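Local structure of 3-phosphoshikimate 1-carboxyvinyltransferase (Streptomyces sviceus, 7M0O) at residues D295-P298 with T299-I303; R320-E323 with C324-E328; V341-P345 with D346-I350; D365-I368 with V369-F372. The protein probably catalyses the transfer of the enolpyruvyl group of phosphoenolpyruvate to the 5-hydroxyl of shikimate-3-phosphate, the sixth of seven steps to chorismate. All blocks are in the same frame, centred on the assembly; numbering follows the deposited sequence.

All four contacts are local, and all lie on the same side of the chain's centre. Contacts 1 and 4 are buried: contact 1 is a short 3-10 lead-in and helix 297-303, contact 4 the N-terminal turns of helix 366-375, and the two helices pack together through Pro298, Thr299 and Ser371. Contacts 2 and 3 are only partly buried. Contact 2 starts helix 326-336 and combines a salt-bridge network with a phosphate-binding arginine. Contact 3, farthest from the chain's centre, is a beta hairpin at a sheet edge, held by backbone bonds and an indole; Arg320 of contact 2 binds its turn. Contacts 2 and 4 share the phosphate, whereas contacts 3 and 4 do not touch.

Contact 1 of 4, residues D295-P298 with T299-I303; sequences DTMP and TLAAI
Thr299 folds back over Thr296, the last residue of the 3-10 segment that leads into the helix. Its CB lies 3.3 Å from Thr296 O, and with chi1 at -46° OG1 stands beside the backbone N, while CG2 is anti to that N, beside the carbonyl carbon. OG1 passes 3.7 Å from Thr296 CA, yet its polar partners are others: a water 2.8 Å from Thr299 OG1, which donates to Asp295 O over 2.7 Å, and Ser227 OG of helix 223-235. Through the water, this buried hydroxyl links the turn before the helix to a neighbouring helix.

The backbone bonds follow in sequence. Leu300 N meets Thr296 O at 3.2 Å, Ala301 N meets Met297 O at 3.0 Å, and Ala302 N reaches Pro298 O at 3.0 Å in a more bent bond of 140°. Thr296 OG1 bonds back to Ile293 O, and Met297 SD lies a loose 4.5 Å from Ala301 CB. This is the helix of the beta-alpha-beta unit 286-289, 297-303, 311-314, starting directly after Asp295, the predicted proton acceptor of the active site, and Thr296.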
loop_
_atom_site.group_PDB
_atom_site.type_symbol
_atom_site.label_atom_id
_atom_site.label_comp_id
_atom_site.label_asym_id
_atom_site.label_seq_id
_atom_site.Cartn_x
_atom_site.Cartn_y
_atom_site.Cartn_z
ATOM N N ASP A 295 -3.201 -10.933 4.040
ATOM C CA ASP A 295 -2.934 -10.903 2.601
ATOM C C ASP A 295 -1.859 -11.914 2.188
ATOM O O ASP A 295 -1.752 -12.226 0.992
ATOM C CB ASP A 295 -2.523 -9.498 2.169
ATOM C CG ASP A 295 -3.721 -8.521 2.101
ATOM O OD1 ASP A 295 -4.884 -8.971 2.136
ATOM O OD2 ASP A 295 -3.507 -7.297 2.011
ATOM N N THR A 296 -1.048 -12.404 3.136
ATOM C CA THR A 296 -0.041 -13.426 2.859
ATOM C C THR A 296 -0.496 -14.833 3.216
ATOM O O THR A 296 0.270 -15.793 3.013
ATOM C CB THR A 296 1.295 -13.124 3.578
ATOM O OG1 THR A 296 1.169 -13.253 5.010
ATOM C CG2 THR A 296 1.790 -11.738 3.214
ATOM N N MET A 297 -1.735 -14.999 3.692
ATOM C CA MET A 297 -2.263 -16.349 3.862
ATOM C C MET A 297 -2.136 -17.189 2.595
ATOM O O MET A 297 -1.700 -18.349 2.703
ATOM C CB MET A 297 -3.723 -16.296 4.346
ATOM C CG MET A 297 -4.384 -17.685 4.428
ATOM S SD MET A 297 -5.004 -18.358 2.870
ATOM C CE MET A 297 -6.343 -17.212 2.496
ATOM N N PRO A 298 -2.456 -16.691 1.389
ATOM C CA PRO A 298 -2.284 -17.542 0.199
ATOM C C PRO A 298 -0.833 -17.871 -0.072
ATOM O O PRO A 298 -0.549 -18.957 -0.590
ATOM C CB PRO A 298 -2.914 -16.718 -0.940
ATOM C CG PRO A 298 -3.933 -15.799 -0.203
ATOM C CD PRO A 298 -3.228 -15.466 1.091
ATOM N N THR A 299 0.092 -16.970 0.274
ATOM C CA THR A 299 1.506 -17.252 0.061
ATOM C C THR A 299 1.933 -18.487 0.839
ATOM O O THR A 299 2.694 -19.324 0.333
ATOM C CB THR A 299 2.348 -16.036 0.461
ATOM O OG1 THR A 299 1.754 -14.850 -0.079
ATOM C CG2 THR A 299 3.767 -16.179 -0.083
ATOM N N LEU A 300 1.455 -18.616 2.088
ATOM C CA LEU A 300 1.753 -19.809 2.874
ATOM C C LEU A 300 1.005 -21.031 2.345
ATOM O O LEU A 300 1.564 -22.130 2.287
ATOM C CB LEU A 300 1.403 -19.577 4.345
ATOM C CG LEU A 300 1.651 -20.809 5.239
ATOM C CD1 LEU A 300 3.097 -21.269 5.129
ATOM C CD2 LEU A 300 1.291 -20.561 6.714
ATOM N N ALA A 301 -0.267 -20.870 1.992
ATOM C CA ALA A 301 -1.028 -22.008 1.486
ATOM C C ALA A 301 -0.348 -22.647 0.279
ATOM O O ALA A 301 -0.394 -23.871 0.112
ATOM C CB ALA A 301 -2.445 -21.560 1.127
ATOM N N ALA A 302 0.318 -21.844 -0.545
ATOM C CA ALA A 302 0.878 -22.355 -1.789
ATOM C C ALA A 302 2.210 -23.088 -1.613
ATOM O O ALA A 302 2.585 -23.853 -2.508
ATOM C CB ALA A 302 1.026 -21.209 -2.795
ATOM N N ILE A 303 2.935 -22.897 -0.501
ATOM C CA ILE A 303 4.141 -23.693 -0.226
ATOM C C ILE A 303 3.873 -24.833 0.744
ATOM O O ILE A 303 4.729 -25.723 0.886
ATOM C CB ILE A 303 5.312 -22.819 0.295
ATOM C CG1 ILE A 303 4.967 -22.175 1.641
ATOM C CG2 ILE A 303 5.677 -21.769 -0.748
ATOM C CD1 ILE A 303 6.144 -21.470 2.319
HETATM O O HOH W 1 -0.663 -13.781 -0.969
#

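Contact 2 of 4, residues R320-E323 with C324-E328; sequences RVKE and CDRLE. With PO4 (phosphate ion), chain B.
The chain doubles back between Arg320 and Asp325, whose CA atoms stand 4.1 Å apart, and a CA-H...O contact runs from Asp325 CA to Arg320 O just where helix 326-336 begins. The side chains of these two residues then run alongside each other, the arginine extended from CG to NE. Arg320 NH2 donates to two carboxylates, both salt bridges: over 3.0 Å to Asp325 OD2, met on the syn side, and over 2.8 Å to the anti lone pair of Glu328 OE2, in a nearly straight bond of 172°. The three residues form a network. Leu327 CD2 lies over one guanidinium face, 3.4 Å from Arg320 NH1. Both other nitrogens are engaged in the hairpin, NH1 with Gly344 O and NE with Pro345 O, which should fix the group's rotation.

Asp325 is also the N-cap: its OD1 accepts the capping bond from Glu328 N at 3.0 Å, approached from above the carboxylate plane.

Elsewhere on the turn, Lys322 CE rests over a face of the Arg326 guanidinium, 3.7 Å from Arg326 NH1. Arg326 holds O2 of a phosphate ion, probably from the crystallisation liquor, through NH1 and NH2, and its NE forms a salt bridge with Asp365; Lys322 NZ adds a weak bond to O4. An N-capped helix start thus leads into an anion pocket, consistent with the predicted substrate-binding roles of Lys322 and Arg326.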
loop_
_atom_site.group_PDB
_atom_site.type_symbol
_atom_site.label_atom_id
_atom_site.label_comp_id
_atom_site.label_asym_id
_atom_site.label_seq_id
_atom_site.Cartn_x
_atom_site.Cartn_y
_atom_site.Cartn_z
ATOM N N ARG A 320 -12.149 -14.432 3.742
ATOM C CA ARG A 320 -13.325 -14.920 3.038
ATOM C C ARG A 320 -14.127 -13.793 2.410
ATOM O O ARG A 320 -14.898 -14.042 1.478
ATOM C CB ARG A 320 -14.233 -15.715 3.986
ATOM C CG ARG A 320 -13.737 -17.119 4.316
ATOM C CD ARG A 320 -14.863 -17.945 4.934
ATOM N NE ARG A 320 -14.459 -19.273 5.381
ATOM C CZ ARG A 320 -14.481 -20.367 4.627
ATOM N NH1 ARG A 320 -14.114 -21.530 5.136
ATOM N NH2 ARG A 320 -14.855 -20.296 3.354
ATOM N N VAL A 321 -13.948 -12.564 2.889
ATOM C CA VAL A 321 -14.798 -11.448 2.511
ATOM C C VAL A 321 -14.044 -10.441 1.646
ATOM O O VAL A 321 -14.443 -9.282 1.549
ATOM C CB VAL A 321 -15.410 -10.791 3.755
ATOM C CG1 VAL A 321 -16.171 -11.832 4.556
ATOM C CG2 VAL A 321 -14.313 -10.177 4.622
ATOM N N LYS A 322 -12.952 -10.867 1.016
ATOM C CA LYS A 322 -12.332 -10.089 -0.047
ATOM C C LYS A 322 -13.241 -10.179 -1.274
ATOM O O LYS A 322 -14.364 -10.687 -1.208
ATOM C CB LYS A 322 -10.919 -10.590 -0.339
ATOM C CG LYS A 322 -9.997 -10.679 0.879
ATOM C CD LYS A 322 -9.641 -9.311 1.432
ATOM C CE LYS A 322 -8.795 -8.516 0.453
ATOM N NZ LYS A 322 -8.329 -7.232 1.053
ATOM N N GLU A 323 -12.761 -9.698 -2.427
ATOM C CA GLU A 323 -13.610 -9.739 -3.612
ATOM C C GLU A 323 -13.852 -11.176 -4.058
ATOM O O GLU A 323 -14.892 -11.476 -4.658
ATOM C CB GLU A 323 -13.000 -8.887 -4.727
ATOM C CG GLU A 323 -13.084 -7.384 -4.423
ATOM C CD GLU A 323 -12.691 -6.500 -5.594
ATOM O OE1 GLU A 323 -11.953 -6.967 -6.483
ATOM O OE2 GLU A 323 -13.128 -5.328 -5.625
ATOM N N CYS A 324 -12.930 -12.077 -3.737
ATOM C CA CYS A 324 -13.182 -13.505 -3.798
ATOM C C CYS A 324 -12.904 -14.089 -2.419
ATOM O O CYS A 324 -12.145 -13.516 -1.628
ATOM C CB CYS A 324 -12.316 -14.201 -4.895
ATOM S SG CYS A 324 -10.519 -14.526 -4.583
ATOM N N ASP A 325 -13.559 -15.203 -2.112
ATOM C CA ASP A 325 -13.260 -15.936 -0.882
ATOM C C ASP A 325 -11.905 -16.608 -1.083
ATOM O O ASP A 325 -11.803 -17.618 -1.773
ATOM C CB ASP A 325 -14.365 -16.943 -0.565
ATOM C CG ASP A 325 -14.160 -17.649 0.784
ATOM O OD1 ASP A 325 -12.993 -17.853 1.171
ATOM O OD2 ASP A 325 -15.157 -18.018 1.455
ATOM N N ARG A 326 -10.859 -16.042 -0.475
ATOM C CA ARG A 326 -9.497 -16.523 -0.701
ATOM C C ARG A 326 -9.215 -17.827 0.021
ATOM O O ARG A 326 -8.368 -18.609 -0.433
ATOM C CB ARG A 326 -8.471 -15.477 -0.253
ATOM C CG ARG A 326 -8.332 -14.309 -1.194
ATOM C CD ARG A 326 -7.328 -13.294 -0.690
ATOM N NE ARG A 326 -7.149 -12.245 -1.682
ATOM C CZ ARG A 326 -6.522 -11.092 -1.471
ATOM N NH1 ARG A 326 -6.012 -10.799 -0.288
ATOM N NH2 ARG A 326 -6.402 -10.222 -2.462
ATOM N N LEU A 327 -9.903 -18.070 1.135
ATOM C CA LEU A 327 -9.809 -19.355 1.808
ATOM C C LEU A 327 -10.330 -20.466 0.901
ATOM O O LEU A 327 -9.629 -21.451 0.649
ATOM C CB LEU A 327 -10.570 -19.298 3.137
ATOM C CG LEU A 327 -10.227 -20.317 4.232
ATOM C CD1 LEU A 327 -10.621 -19.842 5.642
ATOM C CD2 LEU A 327 -10.882 -21.657 3.939
ATOM N N GLU A 328 -11.527 -20.287 0.336
ATOM C CA GLU A 328 -12.064 -21.315 -0.553
ATOM C C GLU A 328 -11.243 -21.442 -1.829
ATOM O O GLU A 328 -11.089 -22.548 -2.357
ATOM C CB GLU A 328 -13.518 -21.017 -0.904
ATOM C CG GLU A 328 -14.491 -21.145 0.246
ATOM C CD GLU A 328 -14.646 -22.572 0.756
ATOM O OE1 GLU A 328 -14.562 -23.529 -0.041
ATOM O OE2 GLU A 328 -14.836 -22.735 1.972
HETATM P P PO4 B . -5.195 -6.747 -1.369
HETATM O O1 PO4 B . -4.848 -6.040 -0.086
HETATM O O2 PO4 B . -5.025 -8.227 -1.136
HETATM O O3 PO4 B . -4.270 -6.249 -2.454
HETATM O O4 PO4 B . -6.627 -6.406 -1.693
#

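Contact 3 of 4, residues V341-P345 with D346-I350; sequences VATGP and DWIEI
Trp347 reaches over Gly344 because its CG sits between the backbone N and the carbonyl carbon (chi1 60°) and chi2 of -96° then lays the indole flat across the neighbouring strand. Gly344 CA packs on the face of the five-membered ring, a CH-pi contact 3.6 Å from the centroid, and Gly344 N lies over the middle of the ring system. The far end of the indole reaches the preceding residues, with Trp347 CZ3 4.0 Å from Ala342 CB. Gly344 has no side chain, and a CB there would collide with Trp347 NE1. Arg312 makes a cation-pi contact with the indole. An alanine in place of Trp347 is likely to uncover the backbone of Gly344 and Thr343, and to leave Arg312 without its cation-pi partner.

The two strands form an antiparallel beta hairpin with Pro345 and Asp346 at its bend, and 340-344 is an edge strand, next to 347-351, of the mixed sheet that also holds 311-314 and 286-289. Ala342 and Glu349 are a hydrogen-bonded pair, with both bonds, Ala342 N to Glu349 O and Glu349 N to Ala342 O, at 2.9 Å. Nearer the bend, Gly344 N donates to Trp347 O at 3.0 Å.

On the face away from the indole, Ile348 extends CG1 anti to its backbone N (178°) and brings it to 3.7 Å from Val341 CG1 and 4.0 Å from Thr343 CG2. Helix 326-336 packs against this face, with Leu334 and Ala331 on Val341 and Leu327 on Thr343. Glu349, on the Trp347 face, carries its carboxylate to a salt bridge with Arg312.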
loop_
_atom_site.group_PDB
_atom_site.type_symbol
_atom_site.label_atom_id
_atom_site.label_comp_id
_atom_site.label_asym_id
_atom_site.label_seq_id
_atom_site.Cartn_x
_atom_site.Cartn_y
_atom_site.Cartn_z
ATOM N N VAL A 341 -7.100 -31.029 1.685
ATOM C CA VAL A 341 -7.343 -29.780 2.405
ATOM C C VAL A 341 -8.637 -29.910 3.202
ATOM O O VAL A 341 -9.634 -30.445 2.705
ATOM C CB VAL A 341 -7.437 -28.575 1.437
ATOM C CG1 VAL A 341 -7.672 -27.274 2.208
ATOM C CG2 VAL A 341 -6.197 -28.464 0.577
ATOM N N ALA A 342 -8.620 -29.425 4.442
ATOM C CA ALA A 342 -9.816 -29.273 5.266
ATOM C C ALA A 342 -10.017 -27.788 5.547
ATOM O O ALA A 342 -9.049 -27.029 5.605
ATOM C CB ALA A 342 -9.692 -30.047 6.578
ATOM N N THR A 343 -11.273 -27.360 5.701
ATOM C CA THR A 343 -11.530 -25.961 6.024
ATOM C C THR A 343 -12.605 -25.846 7.096
ATOM O O THR A 343 -13.419 -26.754 7.307
ATOM C CB THR A 343 -11.950 -25.123 4.801
ATOM O OG1 THR A 343 -13.235 -25.552 4.323
ATOM C CG2 THR A 343 -10.915 -25.198 3.665
ATOM N N GLY A 344 -12.589 -24.700 7.777
ATOM C CA GLY A 344 -13.624 -24.335 8.707
ATOM C C GLY A 344 -13.982 -22.877 8.541
ATOM O O GLY A 344 -13.517 -22.191 7.619
ATOM N N PRO A 345 -14.824 -22.367 9.435
ATOM C CA PRO A 345 -15.285 -20.978 9.277
ATOM C C PRO A 345 -14.163 -19.981 9.080
ATOM O O PRO A 345 -14.297 -19.070 8.253
ATOM C CB PRO A 345 -16.054 -20.719 10.577
ATOM C CG PRO A 345 -16.564 -22.051 10.956
ATOM C CD PRO A 345 -15.513 -23.063 10.536
ATOM N N ASP A 346 -13.045 -20.147 9.791
ATOM C CA ASP A 346 -11.987 -19.148 9.742
ATOM C C ASP A 346 -10.605 -19.782 9.720
ATOM O O ASP A 346 -9.641 -19.189 10.227
ATOM C CB ASP A 346 -12.091 -18.179 10.923
ATOM C CG ASP A 346 -11.931 -18.863 12.280
ATOM O OD1 ASP A 346 -11.889 -20.110 12.359
ATOM O OD2 ASP A 346 -11.857 -18.136 13.297
ATOM N N TRP A 347 -10.486 -20.976 9.142
ATOM C CA TRP A 347 -9.214 -21.684 9.128
ATOM C C TRP A 347 -9.146 -22.595 7.909
ATOM O O TRP A 347 -10.165 -22.954 7.313
ATOM C CB TRP A 347 -8.990 -22.489 10.426
ATOM C CG TRP A 347 -10.024 -23.566 10.731
ATOM C CD1 TRP A 347 -11.118 -23.444 11.549
ATOM C CD2 TRP A 347 -10.038 -24.916 10.241
ATOM N NE1 TRP A 347 -11.800 -24.647 11.610
ATOM C CE2 TRP A 347 -11.165 -25.559 10.807
ATOM C CE3 TRP A 347 -9.215 -25.639 9.372
ATOM C CZ2 TRP A 347 -11.483 -26.893 10.536
ATOM C CZ3 TRP A 347 -9.527 -26.977 9.107
ATOM C CH2 TRP A 347 -10.660 -27.582 9.678
ATOM N N ILE A 348 -7.913 -22.939 7.531
ATOM C CA ILE A 348 -7.642 -23.891 6.455
ATOM C C ILE A 348 -6.466 -24.759 6.882
ATOM O O ILE A 348 -5.473 -24.248 7.411
ATOM C CB ILE A 348 -7.369 -23.156 5.130
ATOM C CG1 ILE A 348 -7.024 -24.153 4.014
ATOM C CG2 ILE A 348 -6.257 -22.109 5.286
ATOM C CD1 ILE A 348 -6.980 -23.511 2.627
ATOM N N GLU A 349 -6.585 -26.076 6.677
ATOM C CA GLU A 349 -5.542 -27.026 7.060
ATOM C C GLU A 349 -5.116 -27.802 5.817
ATOM O O GLU A 349 -5.946 -28.450 5.160
ATOM C CB GLU A 349 -6.007 -27.971 8.171
ATOM C CG GLU A 349 -4.867 -28.820 8.748
ATOM C CD GLU A 349 -5.159 -29.414 10.129
ATOM O OE1 GLU A 349 -6.082 -28.947 10.829
ATOM O OE2 GLU A 349 -4.445 -30.363 10.519
ATOM N N ILE A 350 -3.835 -27.706 5.485
ATOM C CA ILE A 350 -3.276 -28.254 4.260
ATOM C C ILE A 350 -2.392 -29.442 4.621
ATOM O O ILE A 350 -1.484 -29.324 5.451
ATOM C CB ILE A 350 -2.476 -27.186 3.492
ATOM C CG1 ILE A 350 -3.372 -25.989 3.149
ATOM C CG2 ILE A 350 -1.856 -27.793 2.226
ATOM C CD1 ILE A 350 -2.685 -24.664 3.159
#

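Contact 4 of 4, residues D365-I368 with V369-F372; sequences DHRI and VMSF. With PO4 (phosphate ion), chain B.
Ser371 and Arg367 meet in the first turns of helix 366-375, a helix N-terminus that presents its residues to a phosphate and belongs to the beta-alpha-beta unit 359-360, 366-375, 383-384. Among the hydrogen bonds within the helix, Arg367 O accepts two from one residue: Ser371 N at 3.0 Å and Ser371 OG at 2.7 Å, arriving from opposite faces of the carbonyl plane. Met370 N bonds to His366 O at 2.9 Å. Asp365 is the N-cap, its OD1 accepting from Arg367 N while OD2 is engaged by Arg326.

Arg367 and His366 both donate to the phosphate. Arg367, bent at chi2 (-135°), turns the edge of its guanidinium to the ion, giving NE to O2 at 2.8 Å and NH2 to O3 at 3.0 Å; its NH1 goes to Tyr228 OH. This grip is consistent with the predicted phosphoenolpyruvate-binding role of Arg367. His366 NE2 donates to the same O3 at 2.9 Å and lies over one face of the guanidinium. A leucine at Arg367 would probably leave O2 and O3 each short of a donor and Tyr228 OH without this partner.

Among the apolar contacts, Met370 CE sits at the edge of the His366 ring, 4.0 Å from His366 CB. Ile368 and Phe372 run alongside each other, CG2 to CD2, and the ring turns its edge to Ile368 O, which accepts from Phe372 N and lies 3.2 Å from Phe372 CD2.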
loop_
_atom_site.group_PDB
_atom_site.type_symbol
_atom_site.label_atom_id
_atom_site.label_comp_id
_atom_site.label_asym_id
_atom_site.label_seq_id
_atom_site.Cartn_x
_atom_site.Cartn_y
_atom_site.Cartn_z
ATOM N N ASP A 365 -8.118 -12.797 -8.819
ATOM C CA ASP A 365 -7.406 -12.369 -7.618
ATOM C C ASP A 365 -5.896 -12.457 -7.825
ATOM O O ASP A 365 -5.344 -13.557 -7.983
ATOM C CB ASP A 365 -7.818 -13.224 -6.418
ATOM C CG ASP A 365 -7.398 -12.613 -5.097
ATOM O OD1 ASP A 365 -6.255 -12.122 -4.994
ATOM O OD2 ASP A 365 -8.225 -12.618 -4.165
ATOM N N HIS A 366 -5.240 -11.288 -7.796
ATOM C CA HIS A 366 -3.788 -11.193 -7.989
ATOM C C HIS A 366 -3.002 -12.087 -7.030
ATOM O O HIS A 366 -1.986 -12.683 -7.417
ATOM C CB HIS A 366 -3.339 -9.737 -7.843
ATOM C CG HIS A 366 -3.869 -9.037 -6.627
ATOM N ND1 HIS A 366 -5.220 -8.884 -6.368
ATOM C CD2 HIS A 366 -3.223 -8.433 -5.604
ATOM C CE1 HIS A 366 -5.374 -8.220 -5.238
ATOM N NE2 HIS A 366 -4.179 -7.937 -4.752
ATOM N N ARG A 367 -3.449 -12.191 -5.774
ATOM C CA ARG A 367 -2.709 -12.991 -4.798
ATOM C C ARG A 367 -2.855 -14.495 -5.033
ATOM O O ARG A 367 -1.955 -15.253 -4.680
ATOM C CB ARG A 367 -3.149 -12.632 -3.382
ATOM C CG ARG A 367 -3.153 -11.117 -3.142
ATOM C CD ARG A 367 -2.529 -10.725 -1.811
ATOM N NE ARG A 367 -2.466 -9.266 -1.745
ATOM C CZ ARG A 367 -1.401 -8.550 -2.098
ATOM N NH1 ARG A 367 -0.294 -9.158 -2.525
ATOM N NH2 ARG A 367 -1.444 -7.232 -2.042
ATOM N N ILE A 368 -3.958 -14.956 -5.631
ATOM C CA ILE A 368 -4.043 -16.369 -5.994
ATOM C C ILE A 368 -3.032 -16.695 -7.096
ATOM O O ILE A 368 -2.343 -17.719 -7.042
ATOM C CB ILE A 368 -5.483 -16.749 -6.401
ATOM C CG1 ILE A 368 -6.463 -16.491 -5.254
ATOM C CG2 ILE A 368 -5.556 -18.222 -6.856
ATOM C CD1 ILE A 368 -6.147 -17.263 -3.960
ATOM N N VAL A 369 -2.907 -15.824 -8.105
ATOM C CA VAL A 369 -1.949 -16.074 -9.182
ATOM C C VAL A 369 -0.518 -16.004 -8.658
ATOM O O VAL A 369 0.308 -16.883 -8.931
ATOM C CB VAL A 369 -2.172 -15.084 -10.343
ATOM C CG1 VAL A 369 -1.031 -15.218 -11.376
ATOM C CG2 VAL A 369 -3.506 -15.363 -11.002
ATOM N N MET A 370 -0.195 -14.951 -7.901
ATOM C CA MET A 370 1.185 -14.805 -7.449
ATOM C C MET A 370 1.571 -15.925 -6.490
ATOM O O MET A 370 2.702 -16.421 -6.528
ATOM C CB MET A 370 1.385 -13.425 -6.821
ATOM C CG MET A 370 1.348 -12.310 -7.874
ATOM S SD MET A 370 1.806 -10.659 -7.311
ATOM C CE MET A 370 0.368 -10.192 -6.385
ATOM N N SER A 371 0.642 -16.351 -5.634
ATOM C CA SER A 371 0.961 -17.413 -4.681
ATOM C C SER A 371 1.253 -18.735 -5.379
ATOM O O SER A 371 2.266 -19.374 -5.082
ATOM C CB SER A 371 -0.172 -17.587 -3.670
ATOM O OG SER A 371 -0.291 -16.455 -2.851
ATOM N N PHE A 372 0.387 -19.160 -6.315
ATOM C CA PHE A 372 0.589 -20.456 -6.950
ATOM C C PHE A 372 1.683 -20.427 -8.007
ATOM O O PHE A 372 2.173 -21.500 -8.397
ATOM C CB PHE A 372 -0.735 -20.983 -7.530
ATOM C CG PHE A 372 -1.671 -21.490 -6.460
ATOM C CD1 PHE A 372 -1.481 -22.745 -5.891
ATOM C CD2 PHE A 372 -2.685 -20.688 -5.976
ATOM C CE1 PHE A 372 -2.308 -23.198 -4.879
ATOM C CE2 PHE A 372 -3.524 -21.129 -4.954
ATOM C CZ PHE A 372 -3.339 -22.387 -4.408
HETATM P P PO4 B . -5.195 -6.747 -1.369
HETATM O O1 PO4 B . -4.848 -6.040 -0.086
HETATM O O2 PO4 B . -5.025 -8.227 -1.136
HETATM O O3 PO4 B . -4.270 -6.249 -2.454
HETATM O O4 PO4 B . -6.627 -6.406 -1.693
#